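Local atomic coordinates of protein adenylyltransferase VopS (Vibrio parahaemolyticus, PDB entry 3LET), a protein that transfers AMP from ATP to a threonine of the host Rho GTPases RhoA, Rac and Cdc42, blocking effector binding and actin assembly. Residues K92-R97 with R223-P228; A174-A179 with L288-E293. All coordinates share one frame; numbering follows the deposited sequence.

Contact 1: K92-R97 with R223-P228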
loop_
_atom_site.group_PDB
_atom_site.type_symbol
_atom_site.label_atom_id
_atom_site.label_comp_id
_atom_site.label_asym_id
_atom_site.label_seq_id
_atom_site.Cartn_x
_atom_site.Cartn_y
_atom_site.Cartn_z
ATOM N N LYS A 92 3.304 10.433 3.894
ATOM C CA LYS A 92 4.528 11.183 3.617
ATOM C C LYS A 92 5.296 10.566 2.449
ATOM O O LYS A 92 5.850 11.276 1.623
ATOM C CB LYS A 92 5.408 11.263 4.855
ATOM C CG LYS A 92 6.762 11.919 4.551
ATOM C CD LYS A 92 7.486 12.380 5.805
ATOM C CE LYS A 92 8.765 13.148 5.442
ATOM N NZ LYS A 92 9.392 13.840 6.613
ATOM N N SER A 93 5.381 9.231 2.393
ATOM C CA SER A 93 6.156 8.571 1.335
ATOM C C SER A 93 5.499 8.889 0.005
ATOM O O SER A 93 6.180 9.133 -1.004
ATOM C CB SER A 93 6.163 7.026 1.496
ATOM O OG SER A 93 6.572 6.649 2.786
ATOM N N LEU A 94 4.166 8.809 -0.002
ATOM C CA LEU A 94 3.396 9.027 -1.212
ATOM C C LEU A 94 3.552 10.478 -1.650
ATOM O O LEU A 94 3.714 10.769 -2.810
ATOM C CB LEU A 94 1.886 8.725 -0.968
ATOM C CG LEU A 94 0.998 8.948 -2.199
ATOM C CD1 LEU A 94 1.517 8.212 -3.424
ATOM C CD2 LEU A 94 -0.447 8.504 -1.904
ATOM N N ALA A 95 3.444 11.383 -0.696
ATOM C CA ALA A 95 3.486 12.814 -0.995
ATOM C C ALA A 95 4.823 13.148 -1.691
ATOM O O ALA A 95 4.867 13.887 -2.678
ATOM C CB ALA A 95 3.328 13.605 0.307
ATOM N N VAL A 96 5.914 12.599 -1.171
ATOM C CA VAL A 96 7.235 12.829 -1.775
ATOM C C VAL A 96 7.300 12.373 -3.216
ATOM O O VAL A 96 7.874 13.072 -4.070
ATOM C CB VAL A 96 8.346 12.083 -0.992
ATOM C CG1 VAL A 96 9.674 12.215 -1.717
ATOM C CG2 VAL A 96 8.433 12.655 0.426
ATOM N N ARG A 97 6.722 11.199 -3.509
ATOM C CA ARG A 97 6.770 10.671 -4.890
ATOM C C ARG A 97 5.889 11.468 -5.854
ATOM O O ARG A 97 6.259 11.670 -7.018
ATOM C CB ARG A 97 6.333 9.190 -4.935
ATOM C CG ARG A 97 7.248 8.253 -4.189
ATOM C CD ARG A 97 8.705 8.450 -4.569
ATOM N NE ARG A 97 9.002 7.957 -5.911
ATOM C CZ ARG A 97 9.551 6.774 -6.183
ATOM N NH1 ARG A 97 9.866 5.933 -5.205
ATOM N NH2 ARG A 97 9.785 6.434 -7.444
ATOM N N ARG A 223 10.073 -4.156 -6.796
ATOM C CA ARG A 223 9.437 -3.320 -5.775
ATOM C C ARG A 223 9.171 -1.887 -6.247
ATOM O O ARG A 223 8.977 -0.981 -5.436
ATOM C CB ARG A 223 10.316 -3.286 -4.526
ATOM C CG ARG A 223 11.716 -2.766 -4.793
ATOM C CD ARG A 223 12.623 -2.930 -3.588
ATOM N NE ARG A 223 14.020 -2.676 -3.934
ATOM C CZ ARG A 223 15.040 -2.807 -3.091
ATOM N NH1 ARG A 223 14.826 -3.191 -1.840
ATOM N NH2 ARG A 223 16.276 -2.555 -3.502
ATOM N N ASP A 224 9.143 -1.699 -7.561
ATOM C CA ASP A 224 9.042 -0.378 -8.170
ATOM C C ASP A 224 7.764 0.398 -7.801
ATOM O O ASP A 224 6.684 -0.161 -7.712
ATOM C CB ASP A 224 9.134 -0.511 -9.690
ATOM C CG ASP A 224 9.474 0.799 -10.368
ATOM O OD1 ASP A 224 9.814 1.769 -9.652
ATOM O OD2 ASP A 224 9.409 0.860 -11.615
ATOM N N TYR A 225 7.911 1.700 -7.600
ATOM C CA TYR A 225 6.779 2.585 -7.298
ATOM C C TYR A 225 5.761 2.644 -8.427
ATOM O O TYR A 225 6.112 2.830 -9.592
ATOM C CB TYR A 225 7.305 3.994 -7.050
ATOM C CG TYR A 225 6.249 5.074 -6.931
ATOM C CD1 TYR A 225 5.460 5.168 -5.798
ATOM C CD2 TYR A 225 6.070 6.011 -7.939
ATOM C CE1 TYR A 225 4.521 6.162 -5.675
ATOM C CE2 TYR A 225 5.129 7.019 -7.828
ATOM C CZ TYR A 225 4.356 7.089 -6.687
ATOM O OH TYR A 225 3.424 8.077 -6.521
ATOM N N ARG A 226 4.492 2.484 -8.075
ATOM C CA ARG A 226 3.401 2.780 -8.996
ATOM C C ARG A 226 2.587 3.917 -8.390
ATOM O O ARG A 226 2.145 3.802 -7.258
ATOM C CB ARG A 226 2.498 1.563 -9.188
ATOM C CG ARG A 226 1.382 1.826 -10.195
ATOM C CD ARG A 226 0.391 0.681 -10.289
ATOM N NE ARG A 226 -0.321 0.450 -9.034
ATOM C CZ ARG A 226 -0.051 -0.555 -8.211
ATOM N NH1 ARG A 226 0.900 -1.431 -8.528
ATOM N NH2 ARG A 226 -0.739 -0.713 -7.092
ATOM N N GLY A 227 2.420 5.022 -9.104
ATOM C CA GLY A 227 1.717 6.179 -8.554
ATOM C C GLY A 227 0.202 6.090 -8.730
ATOM O O GLY A 227 -0.284 5.170 -9.360
ATOM N N PRO A 228 -0.545 7.056 -8.172
ATOM C CA PRO A 228 -2.002 7.127 -8.353
ATOM C C PRO A 228 -2.407 7.093 -9.822
ATOM O O PRO A 228 -1.704 7.664 -10.665
ATOM C CB PRO A 228 -2.366 8.492 -7.761
ATOM C CG PRO A 228 -1.272 8.733 -6.711
ATOM C CD PRO A 228 -0.026 8.189 -7.365
HETATM O O HOH W 1 11.040 3.602 -7.640
#

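Contact 2: A174-A179 with L288-E293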
loop_
_atom_site.group_PDB
_atom_site.type_symbol
_atom_site.label_atom_id
_atom_site.label_comp_id
_atom_site.label_asym_id
_atom_site.label_seq_id
_atom_site.Cartn_x
_atom_site.Cartn_y
_atom_site.Cartn_z
ATOM N N ALA A 174 -1.555 -27.919 -1.896
ATOM C CA ALA A 174 -1.975 -28.243 -3.258
ATOM C C ALA A 174 -2.837 -27.171 -3.897
ATOM O O ALA A 174 -2.729 -26.906 -5.103
ATOM C CB ALA A 174 -2.758 -29.588 -3.272
ATOM N N TRP A 175 -3.710 -26.580 -3.089
ATOM C CA TRP A 175 -4.632 -25.554 -3.561
ATOM C C TRP A 175 -3.832 -24.328 -3.958
ATOM O O TRP A 175 -4.028 -23.785 -5.040
ATOM C CB TRP A 175 -5.628 -25.197 -2.470
ATOM C CG TRP A 175 -6.516 -24.031 -2.835
ATOM C CD1 TRP A 175 -7.493 -23.980 -3.817
ATOM C CD2 TRP A 175 -6.538 -22.773 -2.180
ATOM N NE1 TRP A 175 -8.099 -22.736 -3.805
ATOM C CE2 TRP A 175 -7.536 -21.988 -2.808
ATOM C CE3 TRP A 175 -5.817 -22.230 -1.106
ATOM C CZ2 TRP A 175 -7.797 -20.682 -2.410
ATOM C CZ3 TRP A 175 -6.094 -20.936 -0.714
ATOM C CH2 TRP A 175 -7.064 -20.182 -1.370
ATOM N N ILE A 176 -2.929 -23.905 -3.086
ATOM C CA ILE A 176 -2.113 -22.719 -3.390
ATOM C C ILE A 176 -1.255 -22.981 -4.642
ATOM O O ILE A 176 -1.186 -22.160 -5.553
ATOM C CB ILE A 176 -1.206 -22.345 -2.191
ATOM C CG1 ILE A 176 -2.047 -22.052 -0.940
ATOM C CG2 ILE A 176 -0.359 -21.095 -2.538
ATOM C CD1 ILE A 176 -1.221 -21.997 0.354
ATOM N N ILE A 177 -0.597 -24.137 -4.668
ATOM C CA ILE A 177 0.320 -24.489 -5.741
ATOM C C ILE A 177 -0.420 -24.487 -7.061
ATOM O O ILE A 177 0.081 -23.965 -8.054
ATOM C CB ILE A 177 0.970 -25.877 -5.487
ATOM C CG1 ILE A 177 2.028 -25.751 -4.386
ATOM C CG2 ILE A 177 1.618 -26.447 -6.782
ATOM C CD1 ILE A 177 2.477 -27.119 -3.746
ATOM N N ASN A 178 -1.636 -25.038 -7.068
ATOM C CA ASN A 178 -2.427 -25.121 -8.289
ATOM C C ASN A 178 -2.900 -23.764 -8.785
ATOM O O ASN A 178 -2.877 -23.477 -9.994
ATOM C CB ASN A 178 -3.649 -26.000 -8.061
ATOM C CG ASN A 178 -4.459 -26.190 -9.319
ATOM O OD1 ASN A 178 -4.048 -26.901 -10.230
ATOM N ND2 ASN A 178 -5.605 -25.538 -9.383
ATOM N N ALA A 179 -3.289 -22.913 -7.848
ATOM C CA ALA A 179 -3.763 -21.581 -8.191
ATOM C C ALA A 179 -2.643 -20.702 -8.775
ATOM O O ALA A 179 -2.913 -19.815 -9.599
ATOM C CB ALA A 179 -4.405 -20.919 -6.966
ATOM N N LEU A 288 -2.197 -16.470 2.999
ATOM C CA LEU A 288 -2.783 -16.042 4.299
ATOM C C LEU A 288 -4.127 -16.725 4.594
ATOM O O LEU A 288 -4.433 -17.029 5.746
ATOM C CB LEU A 288 -2.968 -14.513 4.403
ATOM C CG LEU A 288 -1.642 -13.741 4.350
ATOM C CD1 LEU A 288 -1.937 -12.249 4.500
ATOM C CD2 LEU A 288 -0.679 -14.168 5.428
ATOM N N TYR A 289 -4.926 -16.957 3.561
ATOM C CA TYR A 289 -6.201 -17.653 3.740
ATOM C C TYR A 289 -5.912 -19.043 4.304
ATOM O O TYR A 289 -6.544 -19.457 5.289
ATOM C CB TYR A 289 -6.925 -17.791 2.393
ATOM C CG TYR A 289 -8.187 -18.651 2.482
ATOM C CD1 TYR A 289 -9.375 -18.119 3.003
ATOM C CD2 TYR A 289 -8.180 -19.977 2.040
ATOM C CE1 TYR A 289 -10.542 -18.881 3.080
ATOM C CE2 TYR A 289 -9.362 -20.775 2.124
ATOM C CZ TYR A 289 -10.520 -20.216 2.636
ATOM O OH TYR A 289 -11.658 -21.004 2.730
ATOM N N ALA A 290 -4.982 -19.764 3.663
ATOM C CA ALA A 290 -4.630 -21.127 4.088
ATOM C C ALA A 290 -4.066 -21.149 5.498
ATOM O O ALA A 290 -4.407 -22.016 6.284
ATOM C CB ALA A 290 -3.629 -21.772 3.131
ATOM N N ILE A 291 -3.173 -20.227 5.828
ATOM C CA ILE A 291 -2.621 -20.225 7.174
ATOM C C ILE A 291 -3.732 -19.993 8.188
ATOM O O ILE A 291 -3.790 -20.676 9.212
ATOM C CB ILE A 291 -1.558 -19.140 7.343
ATOM C CG1 ILE A 291 -0.347 -19.443 6.444
ATOM C CG2 ILE A 291 -1.127 -19.017 8.811
ATOM C CD1 ILE A 291 0.580 -18.193 6.288
ATOM N N ALA A 292 -4.603 -19.023 7.918
ATOM C CA ALA A 292 -5.716 -18.746 8.845
ATOM C C ALA A 292 -6.582 -19.999 9.007
ATOM O O ALA A 292 -6.987 -20.364 10.113
ATOM C CB ALA A 292 -6.577 -17.556 8.357
ATOM N N GLU A 293 -6.843 -20.674 7.901
ATOM C CA GLU A 293 -7.684 -21.874 7.946
ATOM C C GLU A 293 -7.031 -22.953 8.797
ATOM O O GLU A 293 -7.701 -23.634 9.595
ATOM C CB GLU A 293 -7.895 -22.436 6.548
ATOM C CG GLU A 293 -8.850 -21.636 5.692
ATOM C CD GLU A 293 -10.287 -21.845 6.137
ATOM O OE1 GLU A 293 -10.867 -22.907 5.817
ATOM O OE2 GLU A 293 -10.823 -20.956 6.817
#

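Contact 1: K92-R97 with R223-P228
Arg97 lies along one face of the Tyr225 ring in a stacked cation-pi contact. It joins helix 88-102 of the helical VopS N-terminal domain region to the loop between helices 207-217 and 238-255 of the Fic domain. The two side chains run past each other in opposite directions. From CB to tip, Arg97 thus runs from the phenol end of Tyr225 back to the CB of Tyr225. Arg97 CB starts over the ring near the hydroxyl, with its nearest ring atom, Tyr225 CZ, at 3.4 Å. This is a CH-pi contact. Arg97 CG comes next and lies 3.7 Å from Tyr225 CE1. The chain bends at chi2 (-50°) and again at chi3 (-72°), which curls it so that the guanidinium lies over the ring. NE passes Tyr225 CG and CD2. Arg97 CZ then sits 4.3 Å from the ring centroid, off-centre, with guanidinium and ring planes 27° apart. At the tip, Arg97 NH2 reaches Tyr225 CB at 3.5 Å. The opposite face of the ring has the backbone N of Gly227, from its own loop, near the rim. Leu94 CD1 meets the ring at its edge, 3.6 Å from Tyr225 OH. The same methyl also touches Pro228 CD. Ile239 of helix 238-255 packs on both Leu94 and Tyr225, and Glu127 of helix 113-139 touches Leu94 and Pro228. No direct hydrogen bond crosses the contact. A water in the guanidinium plane makes the polar link: it accepts from Arg97 NH2 at 3.1 Å and donates to Asp224 OD1 at 3.0 Å.

Contact 2: A174-A179 with L288-E293
Helix 281-295 starts in the Fic motif, whose Gly282 and Arg286 are assigned to ATP binding by similarity, and packs here on helix 168-179. Two apolar pairs make the contact. Trp175 puts CZ3 and CH2 of its six-membered ring against Tyr289 CD2, each at 3.6 Å. The rings meet obliquely, with planes at 59° and centroids 5.4 Å apart. The two side chains cross at about a right angle. Beside them, the Ile176 CD1 methyl meets Ala290 CB at 3.7 Å. Ala290 lies where the two segments come closest, its CA 8.0 Å from that of Ile176. Neighbours extend this buried patch. Phe160 meets Trp175 edge-to-face, and Phe299 meets it with inclined planes. The polar end of Tyr289 is held by its own partner, a hydrogen bond between OH and the carbonyl oxygen of Asn300. Glu293 CG lies over one face of the tyrosine ring. The side chain of Trp175 also comes within about 4 Å of that of Arg286, a probable ATP ligand. This is apolar packing onto the helix that begins within the Fic motif, the glycine-rich sequence that probably binds ATP here.

How the contacts relate
The centres of the two contacts are 30 Å apart and their nearest atoms about 16 Å apart, so they do not touch. Their segments alternate along the chain. Contact 1 ties the N-terminal region to the Fic domain. The centre of contact 1 is about 9 Å from the centre of the chain, that of contact 2 about 22 Å. Contact 1 is away from the annotated sites. Contact 2 is close to the probable ATP site: besides the approach of Trp175 to Arg286, the side chain of Ile176 is about 8 Å from Gly282. Of the two, contact 2 is thus the one beside the probable nucleotide pocket.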